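Local coordinates for uncharacterized protein (Bacteroides caccae, PDB 4R4K) that is of unknown function but adopts a cystatin-like fold of the NTF2 clan, its pockets occupied by polyether chains in the crystal, at residues A[13-18]-A[114-119]; A[30-35]-A[56-61]; A[68-71]-A[77-80]; A[82-85]-A[91-94]. All blocks are in the same frame, centred on the assembly; numbering follows the deposited sequence.

Contact 1 of 4, residues A[13-18]-A[114-119]; sequences KSFLDK and GKWYVV
In the helix-on-sheet layer of this cystatin-like fold, helix 12-21 rests against the outermost strand 116-123 through one aromatic pair, Phe15 and Trp116. The phenyl ring of Phe15 lies flat over the CB of Trp116, which stands 3.4 Å from the centroid of the Phe15 ring and only 3° off its normal, a CH-pi contact with the methylene centred on the face. The two ring systems themselves barely overlap: the Phe15 ring and the five-membered ring of Trp116 have centroids 5.2 Å apart and planes at 30°. The Phe15 side chain leaves the helix toward the strand, and a chi1 of 154°, which turns CG away from the backbone N, brings CE1 within 3.4 Å of Trp116 O. That carbonyl is engaged by Arg29, while the indole NE1 is bonded to the backbone O of Glu10, which probably helps to fix the turn of the indole. A large flat apolar side chain suits a helix facing a sheet: the Phe15 side chain also touches Phe108 on strand 104-110, the next strand of the sheet, and its ring meets that of Phe19. Replacing Phe15 by an alanine would probably uncover the CB of Trp116 and open a gap between helix and strand. Phe12, three residues before Phe15, meets the indole edge-to-face.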
loop_
_atom_site.group_PDB
_atom_site.type_symbol
_atom_site.label_atom_id
_atom_site.label_comp_id
_atom_site.label_asym_id
_atom_site.label_seq_id
_atom_site.Cartn_x
_atom_site.Cartn_y
_atom_site.Cartn_z
ATOM N N LYS A 13 -1.400 11.457 11.762
ATOM C CA LYS A 13 -0.023 11.779 11.339
ATOM C C LYS A 13 1.019 11.123 12.234
ATOM O O LYS A 13 2.053 10.619 11.750
ATOM C CB LYS A 13 0.216 13.294 11.298
ATOM C CG LYS A 13 -0.345 13.944 10.051
ATOM C CD LYS A 13 -0.048 15.442 9.997
ATOM N N SER A 14 0.745 11.114 13.534
ATOM C CA SER A 14 1.631 10.451 14.493
ATOM C C SER A 14 1.673 8.946 14.260
ATOM O O SER A 14 2.742 8.332 14.250
ATOM C CB SER A 14 1.194 10.764 15.931
ATOM O OG SER A 14 2.113 10.193 16.831
ATOM N N PHE A 15 0.509 8.342 14.063
ATOM C CA PHE A 15 0.435 6.939 13.654
ATOM C C PHE A 15 1.261 6.645 12.392
ATOM O O PHE A 15 1.995 5.655 12.331
ATOM C CB PHE A 15 -1.024 6.520 13.420
ATOM C CG PHE A 15 -1.174 5.386 12.439
ATOM C CD1 PHE A 15 -0.960 4.061 12.827
ATOM C CD2 PHE A 15 -1.513 5.646 11.113
ATOM C CE1 PHE A 15 -1.128 3.018 11.910
ATOM C CE2 PHE A 15 -1.623 4.611 10.188
ATOM C CZ PHE A 15 -1.445 3.298 10.594
ATOM N N LEU A 16 1.082 7.471 11.366
ATOM C CA LEU A 16 1.715 7.187 10.081
ATOM C C LEU A 16 3.228 7.246 10.197
ATOM O O LEU A 16 3.936 6.410 9.618
ATOM C CB LEU A 16 1.195 8.145 9.034
ATOM C CG LEU A 16 1.618 7.824 7.613
ATOM C CD1 LEU A 16 1.094 6.469 7.169
ATOM C CD2 LEU A 16 1.143 8.937 6.693
ATOM N N ASP A 17 3.722 8.179 10.998
ATOM C CA ASP A 17 5.157 8.255 11.271
ATOM C C ASP A 17 5.675 6.987 11.963
ATOM O O ASP A 17 6.734 6.469 11.608
ATOM C CB ASP A 17 5.492 9.521 12.066
ATOM C CG ASP A 17 5.456 10.778 11.196
ATOM O OD1 ASP A 17 5.432 10.652 9.952
ATOM O OD2 ASP A 17 5.466 11.896 11.755
ATOM N N LYS A 18 4.936 6.466 12.932
ATOM C CA LYS A 18 5.355 5.218 13.541
ATOM C C LYS A 18 5.260 4.020 12.572
ATOM O O LYS A 18 6.128 3.150 12.537
ATOM C CB LYS A 18 4.598 4.968 14.842
ATOM C CG LYS A 18 5.283 3.887 15.666
ATOM C CD LYS A 18 4.554 3.617 16.964
ATOM C CE LYS A 18 5.330 2.623 17.801
ATOM N NZ LYS A 18 4.630 2.281 19.066
ATOM N N GLY A 114 -9.786 2.791 18.542
ATOM C CA GLY A 114 -9.088 4.090 18.396
ATOM C C GLY A 114 -7.752 3.989 17.678
ATOM O O GLY A 114 -7.048 4.993 17.495
ATOM N N LYS A 115 -7.407 2.781 17.247
ATOM C CA LYS A 115 -6.139 2.568 16.546
ATOM C C LYS A 115 -6.360 2.604 15.040
ATOM O O LYS A 115 -7.377 2.159 14.536
ATOM C CB LYS A 115 -5.537 1.231 16.944
ATOM C CG LYS A 115 -5.119 1.129 18.395
ATOM C CD LYS A 115 -4.518 -0.240 18.684
ATOM C CE LYS A 115 -4.012 -0.356 20.103
ATOM N NZ LYS A 115 -3.459 -1.711 20.353
ATOM N N TRP A 116 -5.364 3.112 14.326
ATOM C CA TRP A 116 -5.389 3.110 12.869
ATOM C C TRP A 116 -4.837 1.809 12.305
ATOM O O TRP A 116 -3.851 1.265 12.816
ATOM C CB TRP A 116 -4.585 4.277 12.326
ATOM C CG TRP A 116 -5.250 5.596 12.526
ATOM C CD1 TRP A 116 -5.015 6.478 13.533
ATOM C CD2 TRP A 116 -6.203 6.215 11.661
ATOM N NE1 TRP A 116 -5.785 7.593 13.363
ATOM C CE2 TRP A 116 -6.518 7.469 12.215
ATOM C CE3 TRP A 116 -6.832 5.829 10.478
ATOM C CZ2 TRP A 116 -7.447 8.337 11.637
ATOM C CZ3 TRP A 116 -7.734 6.698 9.890
ATOM C CH2 TRP A 116 -8.035 7.942 10.468
ATOM N N TYR A 117 -5.490 1.335 11.257
ATOM C CA TYR A 117 -5.061 0.172 10.511
ATOM C C TYR A 117 -5.188 0.413 9.017
ATOM O O TYR A 117 -6.068 1.157 8.558
ATOM C CB TYR A 117 -5.939 -1.030 10.819
ATOM C CG TYR A 117 -5.874 -1.493 12.213
ATOM C CD1 TYR A 117 -6.694 -0.922 13.157
ATOM C CD2 TYR A 117 -5.018 -2.517 12.612
ATOM C CE1 TYR A 117 -6.635 -1.348 14.451
ATOM C CE2 TYR A 117 -4.946 -2.940 13.918
ATOM C CZ TYR A 117 -5.783 -2.348 14.825
ATOM O OH TYR A 117 -5.727 -2.729 16.126
ATOM N N VAL A 118 -4.327 -0.273 8.281
ATOM C CA VAL A 118 -4.535 -0.441 6.849
ATOM C C VAL A 118 -5.532 -1.575 6.667
ATOM O O VAL A 118 -5.341 -2.649 7.229
ATOM C CB VAL A 118 -3.228 -0.767 6.126
ATOM C CG1 VAL A 118 -3.512 -1.183 4.681
ATOM C CG2 VAL A 118 -2.324 0.446 6.171
ATOM N N VAL A 119 -6.608 -1.299 5.937
ATOM C CA VAL A 119 -7.623 -2.313 5.649
ATOM C C VAL A 119 -7.682 -2.754 4.196
ATOM O O VAL A 119 -8.269 -3.796 3.893
ATOM C CB VAL A 119 -9.023 -1.874 6.107
ATOM C CG1 VAL A 119 -9.041 -1.651 7.619
ATOM C CG2 VAL A 119 -9.502 -0.644 5.355
#

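Contact 2 of 4, residues A[30-35]-A[56-61]; sequences IKFPLK and EKWPLL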
loop_
_atom_site.group_PDB
_atom_site.type_symbol
_atom_site.label_atom_id
_atom_site.label_comp_id
_atom_site.label_asym_id
_atom_site.label_seq_id
_atom_site.Cartn_x
_atom_site.Cartn_y
_atom_site.Cartn_z
ATOM N N ILE A 30 -1.900 -3.810 10.053
ATOM C CA ILE A 30 -2.528 -4.151 8.801
ATOM C C ILE A 30 -3.483 -5.303 9.064
ATOM O O ILE A 30 -3.096 -6.288 9.697
ATOM C CB ILE A 30 -1.501 -4.556 7.738
ATOM C CG1 ILE A 30 -0.478 -3.422 7.544
ATOM C CG2 ILE A 30 -2.243 -4.863 6.444
ATOM C CD1 ILE A 30 0.777 -3.817 6.796
ATOM N N LYS A 31 -4.733 -5.147 8.632
ATOM C CA LYS A 31 -5.743 -6.190 8.824
ATOM C C LYS A 31 -5.783 -7.139 7.621
ATOM O O LYS A 31 -6.445 -6.873 6.633
ATOM C CB LYS A 31 -7.114 -5.574 9.101
ATOM C CG LYS A 31 -7.203 -4.933 10.493
ATOM C CD LYS A 31 -8.580 -4.358 10.790
ATOM C CE LYS A 31 -8.848 -4.164 12.289
ATOM N NZ LYS A 31 -8.146 -5.138 13.178
ATOM N N PHE A 32 -5.042 -8.238 7.724
ATOM C CA PHE A 32 -4.970 -9.259 6.699
ATOM C C PHE A 32 -6.058 -10.304 6.919
ATOM O O PHE A 32 -6.378 -10.616 8.064
ATOM C CB PHE A 32 -3.606 -9.964 6.742
ATOM C CG PHE A 32 -2.434 -9.068 6.425
ATOM C CD1 PHE A 32 -2.211 -8.624 5.126
ATOM C CD2 PHE A 32 -1.508 -8.692 7.422
ATOM C CE1 PHE A 32 -1.129 -7.819 4.828
ATOM C CE2 PHE A 32 -0.409 -7.881 7.121
ATOM C CZ PHE A 32 -0.219 -7.444 5.828
ATOM N N PRO A 33 -6.585 -10.892 5.827
ATOM C CA PRO A 33 -6.269 -10.579 4.435
ATOM C C PRO A 33 -6.953 -9.298 4.059
ATOM O O PRO A 33 -7.995 -8.957 4.621
ATOM C CB PRO A 33 -6.860 -11.760 3.649
ATOM C CG PRO A 33 -7.915 -12.313 4.537
ATOM C CD PRO A 33 -7.466 -12.073 5.946
ATOM N N LEU A 34 -6.343 -8.531 3.165
ATOM C CA LEU A 34 -6.900 -7.234 2.834
ATOM C C LEU A 34 -8.237 -7.390 2.120
ATOM O O LEU A 34 -8.557 -8.463 1.589
ATOM C CB LEU A 34 -5.911 -6.422 2.004
ATOM C CG LEU A 34 -4.592 -6.125 2.725
ATOM C CD1 LEU A 34 -3.629 -5.459 1.764
ATOM C CD2 LEU A 34 -4.811 -5.272 3.962
ATOM N N LYS A 35 -9.019 -6.322 2.126
ATOM C CA LYS A 35 -10.376 -6.378 1.592
ATOM C C LYS A 35 -10.427 -6.804 0.123
ATOM O O LYS A 35 -11.300 -7.582 -0.266
ATOM C CB LYS A 35 -11.097 -5.046 1.784
ATOM C CG LYS A 35 -11.569 -4.823 3.210
ATOM C CD LYS A 35 -12.643 -3.751 3.299
ATOM C CE LYS A 35 -12.064 -2.355 3.167
ATOM N NZ LYS A 35 -13.121 -1.303 3.239
ATOM N N GLU A 56 2.408 -12.347 3.935
ATOM C CA GLU A 56 3.635 -12.695 3.219
ATOM C C GLU A 56 3.783 -11.902 1.899
ATOM O O GLU A 56 4.872 -11.800 1.371
ATOM C CB GLU A 56 3.768 -14.217 3.016
ATOM C CG GLU A 56 3.194 -14.748 1.722
ATOM C CD GLU A 56 1.683 -14.849 1.733
ATOM O OE1 GLU A 56 1.055 -14.363 2.697
ATOM O OE2 GLU A 56 1.125 -15.413 0.759
ATOM N N LYS A 57 2.692 -11.377 1.357
ATOM C CA LYS A 57 2.718 -10.604 0.118
ATOM C C LYS A 57 2.900 -9.102 0.318
ATOM O O LYS A 57 3.135 -8.380 -0.637
ATOM C CB LYS A 57 1.427 -10.851 -0.673
ATOM C CG LYS A 57 1.244 -12.310 -1.092
ATOM C CD LYS A 57 0.051 -12.488 -2.017
ATOM C CE LYS A 57 -0.202 -13.953 -2.333
ATOM N NZ LYS A 57 -0.830 -14.678 -1.192
ATOM N N TRP A 58 2.773 -8.630 1.555
ATOM C CA TRP A 58 2.783 -7.195 1.839
ATOM C C TRP A 58 4.124 -6.502 1.584
ATOM O O TRP A 58 5.112 -6.856 2.199
ATOM C CB TRP A 58 2.401 -6.943 3.305
ATOM C CG TRP A 58 2.405 -5.498 3.680
ATOM C CD1 TRP A 58 3.326 -4.843 4.461
ATOM C CD2 TRP A 58 1.453 -4.515 3.256
ATOM N NE1 TRP A 58 3.003 -3.502 4.547
ATOM C CE2 TRP A 58 1.862 -3.273 3.812
ATOM C CE3 TRP A 58 0.315 -4.559 2.438
ATOM C CZ2 TRP A 58 1.156 -2.101 3.594
ATOM C CZ3 TRP A 58 -0.387 -3.389 2.235
ATOM C CH2 TRP A 58 0.034 -2.182 2.812
ATOM N N PRO A 59 4.142 -5.493 0.693
ATOM C CA PRO A 59 5.328 -4.630 0.594
ATOM C C PRO A 59 5.319 -3.536 1.656
ATOM O O PRO A 59 4.418 -2.699 1.662
ATOM C CB PRO A 59 5.203 -3.998 -0.811
ATOM C CG PRO A 59 4.028 -4.687 -1.462
ATOM C CD PRO A 59 3.164 -5.147 -0.337
ATOM N N LEU A 60 6.356 -3.497 2.485
ATOM C CA LEU A 60 6.470 -2.490 3.510
ATOM C C LEU A 60 6.576 -1.088 2.911
ATOM O O LEU A 60 7.349 -0.869 1.971
ATOM C CB LEU A 60 7.654 -2.813 4.426
ATOM C CG LEU A 60 7.484 -4.079 5.285
ATOM C CD1 LEU A 60 8.826 -4.576 5.793
ATOM C CD2 LEU A 60 6.548 -3.844 6.458
ATOM N N LEU A 61 5.803 -0.170 3.491
ATOM C CA LEU A 61 5.694 1.217 3.028
ATOM C C LEU A 61 6.533 2.154 3.886
ATOM O O LEU A 61 6.455 2.113 5.110
ATOM C CB LEU A 61 4.248 1.671 3.102
ATOM C CG LEU A 61 3.335 0.914 2.149
ATOM C CD1 LEU A 61 1.903 1.318 2.417
ATOM C CD2 LEU A 61 3.709 1.131 0.687
#
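The indole of Trp58 receives three apolar side chains from the loop 30-35: Ile30, Phe32 and Leu34. Alternate residues of this nearly extended loop point the same way, which puts all three against the one tryptophan. The tightest touch is that of Ile30, whose CD1 sits over a face of the indole, 3.3 Å from the centroid of the five-membered ring of Trp58, in a CH-pi contact 20° off the normal. Its CG1 is anti to the carbonyl carbon (chi1 -57°) and the branch runs out extended; the Ile30 and Trp58 side chains approach from opposite directions, so the terminal methyl arrives end-on to the indole face. Pro59 CD covers the other face, so the indole is held between two aliphatic groups. Phe32 turns its edge toward Trp58, with planes at 72° and centroids 5.8 Å apart between the phenyl and the five-membered ring; its CZ lies 3.7 Å from Trp58 CB. Leu34 meets the six-membered ring more loosely, CD1 to CZ3 of Trp58 being 3.9 Å. The buried indole NE1 is satisfied by Gln26 OE1 on helix 23-28. On the solvent side Lys31 and Lys35 are exposed, Lys31 meeting the Tyr117 ring by cation-pi. Exposed Glu56 forms a salt bridge with buried Lys57, OE2 to NZ 2.9 Å, and Pro52 O also takes that ammonium. Here two loops close over strand 116-123 of the cystatin-like sheet, and Leu60 and Leu61 carry the second loop on into a pocket occupied by the polyether.

Contact 3 of 4, residues A[68-71]-A[77-80]; sequences EERI and GIYV. With PEU (2,5,8,11,14,17,20,23,26,29,32,35,38,41,44,47,50,53,56,59,62,65,68,71,74,77,80-heptacosaoxadooctacontan-82-ol), chain I.
Ile71 and Tyr79 are joined by the backbone hydrogen bonds of an antiparallel hydrogen-bonded pair: Ile71 N to Tyr79 O and Tyr79 N to Ile71 O, both 2.8 Å. CA-H...O contacts supplement the ladder, the shortest from Ile78 CA to Ile71 O at 3.2 Å. A water donates to Glu69 O at 2.9 Å and more weakly to Tyr79 O.

Among the side-chain contacts, the guanidinium of Arg70, in the conformer described here, lies with one face over Ile78 CG2, which is 3.6 Å from NH1 of Arg70. Extended from CG to NE, the arginine carries its charge past Val80 to a salt bridge with Glu98. On the other face of the hairpin, the bound polyether covers the ring of Tyr79: CDA of the ligand stands above its centre, and CDC is 3.7 Å from Ile71 CD1. An aromatic face and a branched aliphatic suit the ether's CH2 groups, while Asp103 takes the Tyr79 hydroxyl; Tyr97, edge-to-face with Tyr79, completes the pocket.

The two strands form a beta hairpin at one margin of the five-stranded sheet: 69-72 is an outermost strand, and on its other side 78-87 pairs with strand 90-97, Val80 bonding to Gly96, and Ile78 to Glu98 just beyond.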
loop_
_atom_site.group_PDB
_atom_site.type_symbol
_atom_site.label_atom_id
_atom_site.label_comp_id
_atom_site.label_asym_id
_atom_site.label_seq_id
_atom_site.Cartn_x
_atom_site.Cartn_y
_atom_site.Cartn_z
ATOM N N GLU A 68 2.764 13.338 0.549
ATOM C CA GLU A 68 1.973 13.956 -0.506
ATOM C C GLU A 68 2.858 14.900 -1.284
ATOM O O GLU A 68 3.483 15.786 -0.692
ATOM C CB GLU A 68 0.830 14.761 0.066
ATOM C CG GLU A 68 -0.240 13.957 0.767
ATOM C CD GLU A 68 -1.445 14.820 1.105
ATOM O OE1 GLU A 68 -1.354 15.536 2.135
ATOM O OE2 GLU A 68 -2.460 14.792 0.342
ATOM N N GLU A 69 2.951 14.703 -2.588
ATOM C CA GLU A 69 3.815 15.521 -3.395
ATOM C C GLU A 69 3.541 15.333 -4.880
ATOM O O GLU A 69 2.832 14.439 -5.311
ATOM C CB GLU A 69 5.273 15.198 -3.082
ATOM C CG GLU A 69 5.721 13.834 -3.533
ATOM C CD GLU A 69 7.021 13.363 -2.902
ATOM O OE1 GLU A 69 7.599 14.064 -2.051
ATOM O OE2 GLU A 69 7.487 12.283 -3.322
ATOM N N ARG A 70 4.139 16.224 -5.644
ATOM C CA ARG A 70 4.038 16.223 -7.069
ATOM C C ARG A 70 5.460 16.278 -7.609
ATOM O O ARG A 70 6.209 17.223 -7.296
ATOM C CB ARG A 70 3.209 17.427 -7.512
ATOM C CG ARG A 70 3.013 17.541 -9.001
ATOM C CD ARG A 70 2.166 18.775 -9.283
ATOM N NE ARG A 70 2.467 19.328 -10.595
ATOM C CZ ARG A 70 1.773 19.032 -11.680
ATOM N NH1 ARG A 70 0.731 18.207 -11.606
ATOM N NH2 ARG A 70 2.103 19.558 -12.848
ATOM N N ILE A 71 5.824 15.263 -8.399
ATOM C CA ILE A 71 7.163 15.120 -8.915
ATOM C C ILE A 71 7.112 15.350 -10.413
ATOM O O ILE A 71 6.471 14.582 -11.130
ATOM C CB ILE A 71 7.755 13.723 -8.616
ATOM C CG1 ILE A 71 7.731 13.411 -7.121
ATOM C CG2 ILE A 71 9.186 13.633 -9.118
ATOM C CD1 ILE A 71 7.979 11.951 -6.796
ATOM N N GLY A 77 7.437 12.624 -17.190
ATOM C CA GLY A 77 6.349 12.195 -16.323
ATOM C C GLY A 77 6.084 13.157 -15.182
ATOM O O GLY A 77 6.980 13.860 -14.753
ATOM N N ILE A 78 4.836 13.196 -14.726
ATOM C CA ILE A 78 4.480 13.861 -13.476
ATOM C C ILE A 78 3.857 12.822 -12.572
ATOM O O ILE A 78 2.809 12.250 -12.896
ATOM C CB ILE A 78 3.496 15.023 -13.706
ATOM C CG1 ILE A 78 4.113 16.049 -14.659
ATOM C CG2 ILE A 78 3.108 15.661 -12.387
ATOM C CD1 ILE A 78 3.210 17.203 -15.021
ATOM N N TYR A 79 4.514 12.557 -11.457
ATOM C CA TYR A 79 4.063 11.543 -10.500
ATOM C C TYR A 79 3.407 12.283 -9.312
ATOM O O TYR A 79 3.955 13.258 -8.781
ATOM C CB TYR A 79 5.238 10.707 -10.056
ATOM C CG TYR A 79 4.837 9.431 -9.333
ATOM C CD1 TYR A 79 4.501 8.284 -10.052
ATOM C CD2 TYR A 79 4.762 9.370 -7.945
ATOM C CE1 TYR A 79 4.093 7.112 -9.417
ATOM C CE2 TYR A 79 4.379 8.191 -7.306
ATOM C CZ TYR A 79 4.053 7.070 -8.047
ATOM O OH TYR A 79 3.683 5.892 -7.429
ATOM N N VAL A 80 2.196 11.885 -8.941
ATOM C CA VAL A 80 1.438 12.600 -7.935
ATOM C C VAL A 80 1.008 11.608 -6.864
ATOM O O VAL A 80 0.510 10.537 -7.195
ATOM C CB VAL A 80 0.168 13.257 -8.556
ATOM C CG1 VAL A 80 -0.701 13.921 -7.498
ATOM C CG2 VAL A 80 0.556 14.266 -9.635
HETATM O OCY PEU I . 7.837 5.318 -9.187
HETATM C CCZ PEU I . 8.203 6.484 -9.931
HETATM C CDA PEU I . 8.400 7.693 -9.015
HETATM O ODB PEU I . 8.630 7.246 -7.680
HETATM C CDC PEU I . 8.663 8.282 -6.700
HETATM C CDD PEU I . 7.834 7.837 -5.494
HETATM O ODE PEU I . 8.645 7.800 -4.317
HETATM O O HOH W 1 4.325 12.011 -5.880
#

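Contact 4 of 4, residues A[82-85]-A[91-94]; sequences KFTL and KVFE
One face of the Phe83 ring receives the edge of Phe93: Phe93 CD1 stands over its centre, 3.6 Å from Phe83 CE2, and the planes meet at 61° in an edge-to-face pair. Phe83 CD2 in turn lies at the edge of the Phe93 ring, in its plane. A chi1 of -178° lays the Phe93 ring beside the Lys82 backbone, while Met66 touches both phenylalanines. Replacing Phe83 by a serine would probably leave the edge of Phe93 without the aromatic face it points into and open a gap beside Met66.

The pair stands at a non-hydrogen-bonded position of the hairpin between strands 78-87 and 90-97. Beyond it the register shifts by one in a classic beta bulge, Thr84 and Leu85 both facing Val92. Val92 O accepts weak bonds from Thr84 N, bent to 129°, and from Leu85 N; Val92 N gives a firmer one to Leu85 O, 2.9 Å. Thr84 is small and branched, fitting between OG1 3.5 Å from Val92 CG1 and CG2 3.7 Å from Glu94 OE1. On the other side of the phenyl pair from the bulge, Lys82 and Glu94 exchange two backbone bonds. Leu85 packs CB to CB on Val92, on the face that also carries Lys82 and Glu94.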
loop_
_atom_site.group_PDB
_atom_site.type_symbol
_atom_site.label_atom_id
_atom_site.label_comp_id
_atom_site.label_asym_id
_atom_site.label_seq_id
_atom_site.Cartn_x
_atom_site.Cartn_y
_atom_site.Cartn_z
ATOM N N LYS A 82 -1.177 11.673 -3.108
ATOM C CA LYS A 82 -2.090 12.509 -2.343
ATOM C C LYS A 82 -3.095 11.672 -1.580
ATOM O O LYS A 82 -3.402 10.539 -1.972
ATOM C CB LYS A 82 -2.815 13.489 -3.260
ATOM C CG LYS A 82 -3.718 12.832 -4.270
ATOM C CD LYS A 82 -4.172 13.863 -5.297
ATOM C CE LYS A 82 -4.871 13.203 -6.467
ATOM N NZ LYS A 82 -5.671 14.180 -7.247
ATOM N N PHE A 83 -3.594 12.236 -0.483
ATOM C CA PHE A 83 -4.755 11.679 0.204
ATOM C C PHE A 83 -5.999 12.131 -0.573
ATOM O O PHE A 83 -6.351 13.316 -0.606
ATOM C CB PHE A 83 -4.800 12.082 1.675
ATOM C CG PHE A 83 -3.828 11.326 2.507
ATOM C CD1 PHE A 83 -4.156 10.069 2.991
ATOM C CD2 PHE A 83 -2.557 11.822 2.730
ATOM C CE1 PHE A 83 -3.239 9.339 3.729
ATOM C CE2 PHE A 83 -1.630 11.081 3.448
ATOM C CZ PHE A 83 -1.981 9.846 3.955
ATOM N N THR A 84 -6.632 11.175 -1.237
ATOM C CA THR A 84 -7.847 11.438 -2.021
ATOM C C THR A 84 -9.090 11.404 -1.153
ATOM O O THR A 84 -10.138 11.929 -1.537
ATOM C CB THR A 84 -7.999 10.401 -3.134
ATOM O OG1 THR A 84 -7.906 9.076 -2.570
ATOM C CG2 THR A 84 -6.913 10.614 -4.154
ATOM N N LEU A 85 -8.984 10.753 -0.005
ATOM C CA LEU A 85 -10.003 10.819 1.040
ATOM C C LEU A 85 -9.284 11.150 2.322
ATOM O O LEU A 85 -8.314 10.492 2.689
ATOM C CB LEU A 85 -10.753 9.486 1.172
ATOM C CG LEU A 85 -11.896 9.492 2.201
ATOM C CD1 LEU A 85 -13.061 10.308 1.675
ATOM C CD2 LEU A 85 -12.334 8.083 2.555
ATOM N N LYS A 91 -9.147 7.337 5.728
ATOM C CA LYS A 91 -8.283 8.020 4.793
ATOM C C LYS A 91 -7.880 7.092 3.651
ATOM O O LYS A 91 -7.727 5.887 3.845
ATOM C CB LYS A 91 -7.071 8.587 5.512
ATOM C CG LYS A 91 -7.467 9.577 6.616
ATOM C CD LYS A 91 -6.291 10.329 7.160
ATOM C CE LYS A 91 -6.617 10.991 8.487
ATOM N NZ LYS A 91 -7.613 12.087 8.343
ATOM N N VAL A 92 -7.694 7.655 2.461
ATOM C CA VAL A 92 -7.242 6.904 1.305
ATOM C C VAL A 92 -6.119 7.703 0.629
ATOM O O VAL A 92 -6.259 8.892 0.372
ATOM C CB VAL A 92 -8.343 6.640 0.266
ATOM C CG1 VAL A 92 -7.766 5.935 -0.959
ATOM C CG2 VAL A 92 -9.473 5.839 0.874
ATOM N N PHE A 93 -4.991 7.026 0.454
ATOM C CA PHE A 93 -3.805 7.582 -0.167
ATOM C C PHE A 93 -3.645 6.921 -1.543
ATOM O O PHE A 93 -3.763 5.701 -1.672
ATOM C CB PHE A 93 -2.598 7.299 0.703
ATOM C CG PHE A 93 -1.312 7.874 0.183
ATOM C CD1 PHE A 93 -0.978 9.212 0.414
ATOM C CD2 PHE A 93 -0.413 7.069 -0.514
ATOM C CE1 PHE A 93 0.228 9.722 -0.045
ATOM C CE2 PHE A 93 0.786 7.574 -0.955
ATOM C CZ PHE A 93 1.115 8.895 -0.707
ATOM N N GLU A 94 -3.405 7.735 -2.555
ATOM C CA GLU A 94 -3.244 7.279 -3.927
ATOM C C GLU A 94 -2.009 7.900 -4.551
ATOM O O GLU A 94 -1.720 9.066 -4.307
ATOM C CB GLU A 94 -4.491 7.609 -4.747
ATOM C CG GLU A 94 -5.513 6.524 -4.603
ATOM C CD GLU A 94 -6.831 6.797 -5.293
ATOM O OE1 GLU A 94 -6.876 7.572 -6.279
ATOM O OE2 GLU A 94 -7.820 6.181 -4.856
#

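In the fold
Contacts 1, 3 and 4 all reach the same five-stranded sheet: contact 3 at the 69-72 margin, contact 1 at the opposite outermost strand, 116-123, about 23 Å away between centres. Contact 4 lies about 14 Å from the centre of each. Contacts 3 and 4 share strand 78-87 and are linked by Glu68 OE2 to Phe83 N at 2.9 Å; Trp116 packs on Lys91 between contacts 1 and 4. Contact 2 joins contact 1 by Val118 O to Lys31 N, 2.9 Å, but stays clear of contacts 3 and 4. Polyether chains lie at contact 3 and by Leu60 and Leu61 of contact 2, though no role for these sites is established.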